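Local coordinates for outer surface protein (PDB 1X7F) that probably acts as a 6-phospho-N-acetylmuramidase, releasing MurNAc 6-phosphate from sugars recovered during cell-wall recycling, at residues 45-50 and 81-86; 175-180 and 216-221; 293-298 and 373-378; 318-323 and 333-338. All blocks are in the same frame, centred on the assembly; numbering follows the deposited sequence. Where two conformers were deposited one is given.

Interaction 1: residues 45-50 and 81-86; sequences AYISAA and NHAKDN
With chi1 at -170°, His82 carries its imidazole away from its own backbone N and across to Ile47 and Ser48, while chi1 -73° in Ile47 leaves CG2 anti to its backbone N, toward the ring; the two side chains run past each other in opposite senses. They sit between neighbouring helices of a (beta/alpha)8 barrel: 45-50 belongs to the helix after the first strand and 81-85 to the helix after the second. The two helix segments are nearly parallel, with a signed crossing angle of -16° and axes 9.7 Å apart.

The inner part of the seam is mostly aliphatic. Ile47 CG2 rests on the backbone of Ala83, and Ile47 CD1 reaches Ala83 CB at 4.2 Å. Beneath them Ile58 of barrel strand 55-62 touches both Ile47 and Ala83, so this part faces the barrel wall.

Further out lies the imidazole, and the chemistry turns polar. Ile47 CG2 is 3.6 Å from His82 ND1. Ser48 OG meets the ring at its edge, in plane, 3.1 Å from His82 CE1. Asn86 folds its amide back, and its ND2 donates to His82 O at 3.1 Å. That bond holds ND2 over one face of the His82 ring, offset toward the rim. The other end of the same amide is tied to the first helix through a single water, which gives a hydrogen to Asn86 OD1 at 2.8 Å and is hydrogen-bonded to Ser48 OG at 2.7 Å.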
loop_
_atom_site.group_PDB
_atom_site.type_symbol
_atom_site.label_atom_id
_atom_site.label_comp_id
_atom_site.label_asym_id
_atom_site.label_seq_id
_atom_site.Cartn_x
_atom_site.Cartn_y
_atom_site.Cartn_z
ATOM N N ALA A 45 14.339 -7.551 -17.987
ATOM C CA ALA A 45 13.596 -8.749 -17.609
ATOM C C ALA A 45 12.651 -8.495 -16.406
ATOM O O ALA A 45 11.515 -8.986 -16.377
ATOM C CB ALA A 45 14.557 -9.902 -17.331
ATOM N N TYR A 46 13.114 -7.701 -15.449
ATOM C CA TYR A 46 12.342 -7.335 -14.248
ATOM C C TYR A 46 11.132 -6.453 -14.551
ATOM O O TYR A 46 10.039 -6.688 -14.030
ATOM C CB TYR A 46 13.265 -6.605 -13.272
ATOM C CG TYR A 46 12.707 -6.294 -11.900
ATOM C CD1 TYR A 46 12.132 -7.286 -11.109
ATOM C CD2 TYR A 46 12.827 -5.008 -11.363
ATOM C CE1 TYR A 46 11.653 -7.002 -9.833
ATOM C CE2 TYR A 46 12.364 -4.709 -10.080
ATOM C CZ TYR A 46 11.769 -5.712 -9.321
ATOM O OH TYR A 46 11.327 -5.432 -8.044
ATOM N N ILE A 47 11.355 -5.423 -15.363
ATOM C CA ILE A 47 10.298 -4.570 -15.895
ATOM C C ILE A 47 9.236 -5.437 -16.575
ATOM O O ILE A 47 8.041 -5.247 -16.346
ATOM C CB ILE A 47 10.902 -3.532 -16.889
ATOM C CG1 ILE A 47 11.689 -2.442 -16.141
ATOM C CG2 ILE A 47 9.822 -2.916 -17.810
ATOM C CD1 ILE A 47 12.610 -1.613 -17.066
ATOM N N SER A 48 9.677 -6.390 -17.403
ATOM C CA SER A 48 8.764 -7.334 -18.057
ATOM C C SER A 48 7.961 -8.160 -17.038
ATOM O O SER A 48 6.746 -8.302 -17.183
ATOM C CB SER A 48 9.525 -8.257 -19.014
ATOM O OG SER A 48 9.841 -7.590 -20.227
ATOM N N ALA A 49 8.659 -8.703 -16.035
ATOM C CA ALA A 49 8.073 -9.468 -14.935
ATOM C C ALA A 49 7.036 -8.667 -14.156
ATOM O O ALA A 49 5.938 -9.150 -13.923
ATOM C CB ALA A 49 9.178 -9.975 -13.968
ATOM N N ALA A 50 7.386 -7.448 -13.750
ATOM C CA ALA A 50 6.466 -6.586 -12.997
ATOM C C ALA A 50 5.226 -6.182 -13.812
ATOM O O ALA A 50 4.134 -6.030 -13.257
ATOM C CB ALA A 50 7.196 -5.355 -12.469
ATOM N N ASN A 81 13.133 3.038 -22.348
ATOM C CA ASN A 81 12.338 2.751 -23.542
ATOM C C ASN A 81 11.572 1.436 -23.385
ATOM O O ASN A 81 10.408 1.326 -23.776
ATOM C CB ASN A 81 13.229 2.696 -24.784
ATOM C CG ASN A 81 12.686 3.518 -25.931
ATOM O OD1 ASN A 81 11.544 3.339 -26.370
ATOM N ND2 ASN A 81 13.518 4.420 -26.444
ATOM N N HIS A 82 12.245 0.443 -22.812
ATOM C CA HIS A 82 11.619 -0.830 -22.516
ATOM C C HIS A 82 10.477 -0.611 -21.518
ATOM O O HIS A 82 9.396 -1.174 -21.680
ATOM C CB HIS A 82 12.655 -1.809 -21.975
ATOM C CG HIS A 82 12.155 -3.213 -21.863
ATOM N ND1 HIS A 82 11.798 -3.781 -20.656
ATOM C CD2 HIS A 82 11.947 -4.163 -22.806
ATOM C CE1 HIS A 82 11.394 -5.021 -20.863
ATOM N NE2 HIS A 82 11.478 -5.278 -22.158
ATOM N N ALA A 83 10.718 0.241 -20.521
ATOM C CA ALA A 83 9.698 0.653 -19.557
ATOM C C ALA A 83 8.490 1.325 -20.213
ATOM O O ALA A 83 7.350 1.002 -19.883
ATOM C CB ALA A 83 10.297 1.561 -18.515
ATOM N N LYS A 84 8.745 2.257 -21.128
ATOM C CA LYS A 84 7.675 2.976 -21.828
ATOM C C LYS A 84 6.879 2.089 -22.806
ATOM O O LYS A 84 5.702 2.344 -23.052
ATOM C CB LYS A 84 8.213 4.243 -22.520
ATOM C CG LYS A 84 8.843 4.027 -23.884
ATOM C CD LYS A 84 9.491 5.307 -24.441
ATOM C CE LYS A 84 8.575 6.059 -25.409
ATOM N NZ LYS A 84 8.488 5.378 -26.725
ATOM N N ASP A 85 7.529 1.058 -23.352
ATOM C CA ASP A 85 6.861 0.063 -24.198
ATOM C C ASP A 85 5.921 -0.808 -23.360
ATOM O O ASP A 85 4.950 -1.372 -23.881
ATOM C CB ASP A 85 7.878 -0.837 -24.904
ATOM C CG ASP A 85 8.684 -0.107 -25.957
ATOM O OD1 ASP A 85 8.154 0.821 -26.613
ATOM O OD2 ASP A 85 9.872 -0.405 -26.204
ATOM N N ASN A 86 6.228 -0.918 -22.068
ATOM C CA ASN A 86 5.402 -1.664 -21.127
ATOM C C ASN A 86 4.534 -0.747 -20.271
ATOM O O ASN A 86 4.174 -1.094 -19.142
ATOM C CB ASN A 86 6.268 -2.594 -20.270
ATOM C CG ASN A 86 6.686 -3.850 -21.023
ATOM O OD1 ASN A 86 5.901 -4.796 -21.173
ATOM N ND2 ASN A 86 7.922 -3.864 -21.507
HETATM O O HOH W 1 7.492 -7.097 -21.557
#

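Interaction 2: residues 175-180 and 216-221; sequences PQKFTG and INDGLC
The carboxylate of Asp218 reaches across to the backbone of Lys177 and takes its amide hydrogen: Lys177 N donates to Asp218 OD2 at 2.8 Å, nearly straight at 168°, and Asp218 OD2 receives it on its anti lone pair, away from the other oxygen. The Lys177 side chain crosses Asp218 at a slant. With chi1 at 57°, CG is tucked between the residue's own N and carbonyl carbon, which sets it 3.2 Å from Asp218 OD2. The chain then bends at chi3, leaving NZ 5.6 Å from Asp218 OD2, so methylenes rather than the ammonium do the touching.

A second bond runs the other way, from Asp218 N to Pro175 O at 2.7 Å. Both segments are loops that follow the sixth and seventh strands of the (beta/alpha)8 barrel, on the end where such barrels usually carry their active site. Leu220 CD2 comes up to the Pro175 ring, 3.8 Å from CB, and Pro175 CA makes a CH...O contact with Gly219 O.

Each loop also shapes itself. Gln176 to Thr179 form a type II beta turn whose Gln176 O accepts from both Thr179 N and Thr179 OG1; across the way, Asn217 OD1 takes the Gly219 N-H in an Asx turn.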
loop_
_atom_site.group_PDB
_atom_site.type_symbol
_atom_site.label_atom_id
_atom_site.label_comp_id
_atom_site.label_asym_id
_atom_site.label_seq_id
_atom_site.Cartn_x
_atom_site.Cartn_y
_atom_site.Cartn_z
ATOM N N PRO A 175 16.865 2.918 4.551
ATOM C CA PRO A 175 17.755 1.746 4.509
ATOM C C PRO A 175 18.276 1.315 5.865
ATOM O O PRO A 175 18.626 0.143 6.020
ATOM C CB PRO A 175 18.952 2.237 3.659
ATOM C CG PRO A 175 18.420 3.447 2.922
ATOM C CD PRO A 175 17.480 4.089 3.886
ATOM N N GLN A 176 18.390 2.257 6.809
ATOM C CA GLN A 176 18.858 1.943 8.161
ATOM C C GLN A 176 17.683 1.493 9.042
ATOM O O GLN A 176 16.697 2.214 9.183
ATOM C CB GLN A 176 19.600 3.134 8.805
ATOM C CG GLN A 176 20.141 2.808 10.201
ATOM C CD GLN A 176 20.764 3.985 10.939
ATOM O OE1 GLN A 176 20.835 3.975 12.165
ATOM N NE2 GLN A 176 21.216 4.992 10.204
ATOM N N LYS A 177 17.790 0.302 9.631
ATOM C CA LYS A 177 16.740 -0.201 10.530
ATOM C C LYS A 177 16.422 0.817 11.658
ATOM O O LYS A 177 17.314 1.506 12.175
ATOM C CB LYS A 177 17.065 -1.606 11.087
ATOM C CG LYS A 177 18.378 -1.705 11.833
ATOM C CD LYS A 177 18.400 -2.858 12.840
ATOM C CE LYS A 177 18.591 -4.211 12.199
ATOM N NZ LYS A 177 19.213 -5.143 13.187
ATOM N N PHE A 178 15.132 0.916 11.980
ATOM C CA PHE A 178 14.619 1.781 13.031
ATOM C C PHE A 178 14.629 3.282 12.706
ATOM O O PHE A 178 14.266 4.096 13.563
ATOM C CB PHE A 178 15.296 1.486 14.374
ATOM C CG PHE A 178 14.984 0.102 14.932
ATOM C CD1 PHE A 178 15.999 -0.836 15.116
ATOM C CD2 PHE A 178 13.683 -0.244 15.304
ATOM C CE1 PHE A 178 15.732 -2.094 15.669
ATOM C CE2 PHE A 178 13.401 -1.510 15.838
ATOM C CZ PHE A 178 14.436 -2.434 16.028
ATOM N N THR A 179 15.020 3.644 11.475
ATOM C CA THR A 179 14.977 5.050 11.063
ATOM C C THR A 179 13.798 5.385 10.178
ATOM O O THR A 179 13.656 6.531 9.768
ATOM C CB THR A 179 16.292 5.516 10.390
ATOM O OG1 THR A 179 16.456 4.824 9.143
ATOM C CG2 THR A 179 17.505 5.154 11.249
ATOM N N GLY A 180 12.959 4.397 9.871
ATOM C CA GLY A 180 11.736 4.629 9.120
ATOM C C GLY A 180 10.775 5.519 9.883
ATOM O O GLY A 180 10.953 5.744 11.094
ATOM N N ILE A 216 24.671 -0.026 3.057
ATOM C CA ILE A 216 23.707 -0.441 4.084
ATOM C C ILE A 216 22.301 -0.570 3.527
ATOM O O ILE A 216 21.736 0.383 2.981
ATOM C CB ILE A 216 23.711 0.540 5.295
ATOM C CG1 ILE A 216 25.131 0.745 5.844
ATOM C CG2 ILE A 216 22.650 0.136 6.370
ATOM C CD1 ILE A 216 25.852 -0.505 6.327
ATOM N N ASN A 217 21.731 -1.757 3.681
ATOM C CA ASN A 217 20.384 -2.023 3.215
ATOM C C ASN A 217 19.664 -2.943 4.209
ATOM O O ASN A 217 19.818 -4.149 4.151
ATOM C CB ASN A 217 20.414 -2.609 1.780
ATOM C CG ASN A 217 19.008 -2.739 1.162
ATOM O OD1 ASN A 217 18.000 -2.650 1.858
ATOM N ND2 ASN A 217 18.947 -2.931 -0.154
ATOM N N ASP A 218 18.916 -2.360 5.145
ATOM C CA ASP A 218 18.125 -3.133 6.117
ATOM C C ASP A 218 16.687 -3.270 5.637
ATOM O O ASP A 218 15.776 -3.462 6.445
ATOM C CB ASP A 218 18.126 -2.474 7.515
ATOM C CG ASP A 218 19.508 -2.351 8.118
ATOM O OD1 ASP A 218 20.394 -3.160 7.773
ATOM O OD2 ASP A 218 19.814 -1.474 8.955
ATOM N N GLY A 219 16.490 -3.159 4.326
ATOM C CA GLY A 219 15.170 -3.059 3.737
ATOM C C GLY A 219 14.830 -1.621 3.403
ATOM O O GLY A 219 15.297 -0.690 4.064
ATOM N N LEU A 220 13.998 -1.438 2.381
ATOM C CA LEU A 220 13.732 -0.113 1.821
ATOM C C LEU A 220 12.240 0.204 1.829
ATOM O O LEU A 220 11.553 0.083 0.811
ATOM C CB LEU A 220 14.322 0.004 0.394
ATOM C CG LEU A 220 15.826 -0.274 0.217
ATOM C CD1 LEU A 220 16.278 0.018 -1.210
ATOM C CD2 LEU A 220 16.680 0.558 1.189
ATOM N N CYS A 221 11.731 0.585 2.996
ATOM C CA CYS A 221 10.327 0.966 3.132
ATOM C C CYS A 221 10.249 2.338 3.777
ATOM O O CYS A 221 11.243 2.837 4.315
ATOM C CB CYS A 221 9.568 -0.062 3.983
ATOM S SG CYS A 221 10.387 -0.384 5.559
#

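Interaction 3: residues 293-298 and 373-378; sequences HVRRGD and DYVGAW
A glycine lies flat against a tryptophan here: Gly297 CA stands 3.5 Å from the centroid of the five-membered ring of Trp378, only 18° off the ring normal, a CH-pi contact over the face. Gly297 N rides on the same face, 3.2 Å above the plane and offset toward the rim, so the indole covers the peptide joining Arg296 to Gly297. Trp378 itself adopts a left-handed backbone (phi 79°), and its CG lies opposite its carbonyl carbon, which folds the ring back over 293-298. Val294 CG1 meets the indole at its edge, and the CG methylene of Arg296 slants past its six-membered ring.

Arg295 reaches the earlier part of 373-378. Its chain is fully extended, and NH2 donates to Val375 O at 2.8 Å, with the donor in the carbonyl plane but the oxygen tilted somewhat from the guanidinium plane. On the way, Arg295 CB packs against Val375 CG1 (3.7 Å). The backbone closes the contact through Trp378 N, which gives its hydrogen to Arg295 O at 2.8 Å. Within 293-298, Arg296 NE forms a salt bridge with Asp298 OD1 along the guanidinium edge.

Val375 centres an inverse gamma turn in the approach to strand 380-384. That strand runs antiparallel to 293-294, and the contact lies just beyond the end of this antiparallel pair, where the two chains diverge, at the edge of the mixed beta sheet in the C-terminal domain.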
loop_
_atom_site.group_PDB
_atom_site.type_symbol
_atom_site.label_atom_id
_atom_site.label_comp_id
_atom_site.label_asym_id
_atom_site.label_seq_id
_atom_site.Cartn_x
_atom_site.Cartn_y
_atom_site.Cartn_z
ATOM N N HIS A 293 -18.742 -7.728 3.302
ATOM C CA HIS A 293 -19.114 -7.333 4.645
ATOM C C HIS A 293 -19.077 -5.824 4.815
ATOM O O HIS A 293 -18.275 -5.141 4.178
ATOM C CB HIS A 293 -18.203 -8.010 5.667
ATOM C CG HIS A 293 -18.235 -9.500 5.586
ATOM N ND1 HIS A 293 -19.314 -10.240 6.026
ATOM C CD2 HIS A 293 -17.345 -10.386 5.075
ATOM C CE1 HIS A 293 -19.076 -11.524 5.804
ATOM N NE2 HIS A 293 -17.890 -11.638 5.227
ATOM N N VAL A 294 -19.979 -5.312 5.648
ATOM C CA VAL A 294 -20.003 -3.897 5.990
ATOM C C VAL A 294 -20.061 -3.849 7.507
ATOM O O VAL A 294 -20.886 -4.537 8.108
ATOM C CB VAL A 294 -21.230 -3.149 5.384
ATOM C CG1 VAL A 294 -21.272 -1.684 5.860
ATOM C CG2 VAL A 294 -21.208 -3.203 3.869
ATOM N N ARG A 295 -19.159 -3.086 8.127
ATOM C CA ARG A 295 -19.271 -2.799 9.556
ATOM C C ARG A 295 -20.434 -1.843 9.750
ATOM O O ARG A 295 -20.407 -0.719 9.237
ATOM C CB ARG A 295 -17.985 -2.172 10.107
ATOM C CG ARG A 295 -17.970 -2.072 11.637
ATOM C CD ARG A 295 -16.666 -1.543 12.249
ATOM N NE ARG A 295 -16.686 -1.657 13.715
ATOM C CZ ARG A 295 -15.776 -1.128 14.530
ATOM N NH1 ARG A 295 -15.891 -1.292 15.840
ATOM N NH2 ARG A 295 -14.753 -0.437 14.042
ATOM N N ARG A 296 -21.465 -2.285 10.469
ATOM C CA ARG A 296 -22.591 -1.387 10.741
ATOM C C ARG A 296 -22.103 -0.131 11.470
ATOM O O ARG A 296 -21.347 -0.219 12.459
ATOM C CB ARG A 296 -23.737 -2.075 11.500
ATOM C CG ARG A 296 -25.090 -1.372 11.259
ATOM C CD ARG A 296 -26.297 -2.073 11.864
ATOM N NE ARG A 296 -26.349 -1.951 13.327
ATOM C CZ ARG A 296 -27.084 -2.716 14.130
ATOM N NH1 ARG A 296 -27.831 -3.697 13.639
ATOM N NH2 ARG A 296 -27.071 -2.500 15.435
ATOM N N GLY A 297 -22.540 1.016 10.965
ATOM C CA GLY A 297 -22.081 2.321 11.408
ATOM C C GLY A 297 -22.169 2.687 12.879
ATOM O O GLY A 297 -21.349 3.481 13.353
ATOM N N ASP A 298 -23.151 2.146 13.600
ATOM C CA ASP A 298 -23.198 2.318 15.055
ATOM C C ASP A 298 -22.321 1.258 15.732
ATOM O O ASP A 298 -22.780 0.178 16.137
ATOM C CB ASP A 298 -24.639 2.324 15.582
ATOM C CG ASP A 298 -25.396 1.030 15.285
ATOM O OD1 ASP A 298 -24.975 0.261 14.398
ATOM O OD2 ASP A 298 -26.426 0.707 15.902
ATOM N N ASP A 373 -8.225 -2.067 12.431
ATOM C CA ASP A 373 -8.421 -0.673 12.788
ATOM C C ASP A 373 -8.887 0.188 11.606
ATOM O O ASP A 373 -9.395 1.290 11.803
ATOM C CB ASP A 373 -7.120 -0.088 13.358
ATOM C CG ASP A 373 -6.687 -0.749 14.675
ATOM O OD1 ASP A 373 -7.474 -1.506 15.298
ATOM O OD2 ASP A 373 -5.551 -0.556 15.159
ATOM N N TYR A 374 -8.697 -0.306 10.385
ATOM C CA TYR A 374 -9.166 0.388 9.186
ATOM C C TYR A 374 -10.604 0.023 8.787
ATOM O O TYR A 374 -11.165 0.622 7.863
ATOM C CB TYR A 374 -8.158 0.216 8.029
ATOM C CG TYR A 374 -6.824 0.776 8.434
ATOM C CD1 TYR A 374 -5.870 -0.037 9.046
ATOM C CD2 TYR A 374 -6.552 2.135 8.301
ATOM C CE1 TYR A 374 -4.661 0.481 9.480
ATOM C CE2 TYR A 374 -5.337 2.663 8.731
ATOM C CZ TYR A 374 -4.404 1.822 9.321
ATOM O OH TYR A 374 -3.208 2.309 9.754
ATOM N N VAL A 375 -11.198 -0.946 9.489
ATOM C CA VAL A 375 -12.623 -1.221 9.343
ATOM C C VAL A 375 -13.385 -0.289 10.281
ATOM O O VAL A 375 -13.674 -0.635 11.422
ATOM C CB VAL A 375 -13.009 -2.713 9.614
ATOM C CG1 VAL A 375 -14.480 -2.945 9.263
ATOM C CG2 VAL A 375 -12.131 -3.668 8.816
ATOM N N GLY A 376 -13.691 0.908 9.799
ATOM C CA GLY A 376 -14.477 1.844 10.589
ATOM C C GLY A 376 -15.970 1.727 10.339
ATOM O O GLY A 376 -16.449 0.773 9.701
ATOM N N ALA A 377 -16.699 2.711 10.854
ATOM C CA ALA A 377 -18.128 2.831 10.655
ATOM C C ALA A 377 -18.469 2.818 9.159
ATOM O O ALA A 377 -18.028 3.691 8.421
ATOM C CB ALA A 377 -18.629 4.113 11.321
ATOM N N TRP A 378 -19.226 1.805 8.728
ATOM C CA TRP A 378 -19.738 1.685 7.338
ATOM C C TRP A 378 -18.729 1.171 6.282
ATOM O O TRP A 378 -19.028 1.152 5.086
ATOM C CB TRP A 378 -20.380 2.996 6.854
ATOM C CG TRP A 378 -21.566 3.462 7.666
ATOM C CD1 TRP A 378 -21.732 4.697 8.246
ATOM C CD2 TRP A 378 -22.760 2.720 7.967
ATOM N NE1 TRP A 378 -22.946 4.764 8.885
ATOM C CE2 TRP A 378 -23.602 3.570 8.729
ATOM C CE3 TRP A 378 -23.211 1.420 7.664
ATOM C CZ2 TRP A 378 -24.861 3.160 9.202
ATOM C CZ3 TRP A 378 -24.466 1.009 8.142
ATOM C CH2 TRP A 378 -25.273 1.883 8.900
#

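Interaction 4: residues 318-323 and 333-338; sequences FPVRES and IGNNSF
Two hydrogen bonds between the same two residues, Phe318 and Asn336, form the polar part of this contact. Asn336 N donates to Phe318 O at 2.8 Å with an angle of 164°, and Asn336 OD1 accepts from Phe318 N, also at 2.8 Å. The side chain can return to Phe318 because, at chi1 -66°, Asn336 CG sits beside its own backbone N, placing the carboxamide oxygen next to the N-H that has already found Phe318 O. The donor at OD1 is tilted 33° from the carbonyl plane of Asn336. The other end of the amide is used too, since Asn336 ND2 donates to Asp317 OD2. Close by, Asn335 CB comes within 3.2 Å of Phe318 O.

The apolar contacts are made by Phe318 and Val320. The Phe318 side chain crosses that of Ile333 at about a right angle, though the detail of this contact is doubtful because Ile333 was modelled in two conformers. Phe318 CB also rests on the backbone of Asn335. Farther along, Val320 CG2 slants across the Asn335 side chain and brushes Ser337.

The segment 333-338 begins on strand 330-334 and turns away at its end. Helix 282-289 covers Phe318 through Val283 and Glu284, strand 358-364 lies alongside with Val361 against Ile333, and Arg321 ties the loop to both, by a salt bridge to Glu284 and a hydrogen bond to Ile360 O.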
loop_
_atom_site.group_PDB
_atom_site.type_symbol
_atom_site.label_atom_id
_atom_site.label_comp_id
_atom_site.label_asym_id
_atom_site.label_seq_id
_atom_site.Cartn_x
_atom_site.Cartn_y
_atom_site.Cartn_z
ATOM N N PHE A 318 -26.942 -23.591 12.244
ATOM C CA PHE A 318 -25.694 -23.254 12.898
ATOM C C PHE A 318 -25.688 -23.951 14.242
ATOM O O PHE A 318 -25.948 -23.317 15.277
ATOM C CB PHE A 318 -25.574 -21.743 13.065
ATOM C CG PHE A 318 -25.376 -21.020 11.774
ATOM C CD1 PHE A 318 -26.466 -20.490 11.084
ATOM C CD2 PHE A 318 -24.102 -20.893 11.224
ATOM C CE1 PHE A 318 -26.281 -19.835 9.872
ATOM C CE2 PHE A 318 -23.920 -20.248 10.000
ATOM C CZ PHE A 318 -25.009 -19.714 9.335
ATOM N N PRO A 319 -25.421 -25.261 14.240
ATOM C CA PRO A 319 -25.480 -26.024 15.478
ATOM C C PRO A 319 -24.443 -25.520 16.469
ATOM O O PRO A 319 -23.348 -25.082 16.077
ATOM C CB PRO A 319 -25.176 -27.463 15.027
ATOM C CG PRO A 319 -25.490 -27.468 13.546
ATOM C CD PRO A 319 -25.041 -26.109 13.091
ATOM N N VAL A 320 -24.817 -25.543 17.739
ATOM C CA VAL A 320 -23.921 -25.206 18.835
ATOM C C VAL A 320 -22.757 -26.211 18.871
ATOM O O VAL A 320 -22.975 -27.417 18.749
ATOM C CB VAL A 320 -24.705 -25.197 20.189
ATOM C CG1 VAL A 320 -23.783 -24.949 21.343
ATOM C CG2 VAL A 320 -25.800 -24.123 20.185
ATOM N N ARG A 321 -21.527 -25.717 18.978
ATOM C CA ARG A 321 -20.383 -26.585 19.304
ATOM C C ARG A 321 -19.546 -26.002 20.439
ATOM O O ARG A 321 -20.076 -25.290 21.266
ATOM C CB ARG A 321 -19.548 -26.960 18.076
ATOM C CG ARG A 321 -19.482 -25.919 16.991
ATOM C CD ARG A 321 -18.720 -26.359 15.743
ATOM N NE ARG A 321 -18.031 -25.195 15.190
ATOM C CZ ARG A 321 -18.465 -24.464 14.168
ATOM N NH1 ARG A 321 -19.584 -24.798 13.532
ATOM N NH2 ARG A 321 -17.768 -23.394 13.782
ATOM N N GLU A 322 -18.258 -26.314 20.508
ATOM C CA GLU A 322 -17.466 -25.868 21.650
ATOM C C GLU A 322 -17.057 -24.418 21.464
ATOM O O GLU A 322 -16.295 -24.098 20.555
ATOM C CB GLU A 322 -16.232 -26.759 21.887
ATOM C CG GLU A 322 -16.512 -28.258 22.040
ATOM C CD GLU A 322 -17.505 -28.605 23.147
ATOM O OE1 GLU A 322 -17.560 -27.887 24.182
ATOM O OE2 GLU A 322 -18.234 -29.612 22.981
ATOM N N SER A 323 -17.595 -23.557 22.324
ATOM C CA SER A 323 -17.269 -22.146 22.348
ATOM C C SER A 323 -16.017 -21.877 23.179
ATOM O O SER A 323 -15.785 -22.508 24.217
ATOM C CB SER A 323 -18.454 -21.335 22.879
ATOM O OG SER A 323 -19.459 -21.182 21.879
ATOM N N ILE A 333 -19.612 -16.484 14.522
ATOM C CA ILE A 333 -20.957 -16.365 14.017
ATOM C C ILE A 333 -21.938 -16.751 15.114
ATOM O O ILE A 333 -21.683 -17.666 15.911
ATOM C CB ILE A 333 -21.154 -17.220 12.737
ATOM C CG1 ILE A 333 -22.413 -16.761 11.985
ATOM C CG2 ILE A 333 -21.179 -18.722 13.070
ATOM C CD1 ILE A 333 -22.426 -17.091 10.522
ATOM N N GLY A 334 -23.044 -16.019 15.158
ATOM C CA GLY A 334 -24.167 -16.358 16.010
ATOM C C GLY A 334 -24.773 -17.664 15.541
ATOM O O GLY A 334 -25.069 -17.840 14.364
ATOM N N ASN A 335 -24.930 -18.585 16.484
ATOM C CA ASN A 335 -25.430 -19.919 16.210
ATOM C C ASN A 335 -26.930 -20.047 16.514
ATOM O O ASN A 335 -27.569 -19.048 16.852
ATOM C CB ASN A 335 -24.557 -20.963 16.933
ATOM C CG ASN A 335 -24.640 -20.885 18.463
ATOM O OD1 ASN A 335 -23.636 -21.078 19.146
ATOM N ND2 ASN A 335 -25.827 -20.652 19.000
ATOM N N ASN A 336 -27.477 -21.259 16.414
ATOM C CA ASN A 336 -28.913 -21.521 16.628
ATOM C C ASN A 336 -29.504 -20.976 17.930
ATOM O O ASN A 336 -30.713 -20.734 18.023
ATOM C CB ASN A 336 -29.209 -23.024 16.544
ATOM C CG ASN A 336 -28.968 -23.600 15.155
ATOM O OD1 ASN A 336 -28.825 -22.870 14.164
ATOM N ND2 ASN A 336 -28.915 -24.920 15.078
ATOM N N SER A 337 -28.660 -20.780 18.935
ATOM C CA SER A 337 -29.154 -20.379 20.237
ATOM C C SER A 337 -29.045 -18.853 20.445
ATOM O O SER A 337 -29.312 -18.362 21.536
ATOM C CB SER A 337 -28.442 -21.171 21.334
ATOM O OG SER A 337 -27.133 -20.664 21.535
ATOM N N PHE A 338 -28.680 -18.114 19.392
ATOM C CA PHE A 338 -28.545 -16.656 19.486
ATOM C C PHE A 338 -29.790 -15.875 18.996
ATOM O O PHE A 338 -29.712 -14.663 18.779
ATOM C CB PHE A 338 -27.264 -16.161 18.792
ATOM C CG PHE A 338 -26.522 -15.065 19.564
ATOM C CD1 PHE A 338 -27.132 -14.379 20.611
ATOM C CD2 PHE A 338 -25.222 -14.702 19.204
ATOM C CE1 PHE A 338 -26.455 -13.372 21.310
ATOM C CE2 PHE A 338 -24.533 -13.704 19.901
ATOM C CZ PHE A 338 -25.158 -13.043 20.967
#

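Interactions 1 and 2 belong to the barrel, interactions 3 and 4 to the C-terminal domain. Interaction 1 is partly buried, joining two helices against the barrel wall with aliphatic groups inside and a water bridge outside. Interaction 2, whose centre is 27 Å away, is the surface contact, between loops, and relies on backbone groups and one carboxylate. Interactions 3 and 4, partly buried like 1, both reach the mixed sheet, their centres 24 Å apart, and the segments of 4 fall between those of 3 along the chain. Interaction 3 lies at one sheet edge and uses an indole and a guanidinium; interaction 4 pairs an asparagine with a phenylalanine backbone where strand 330-334 ends.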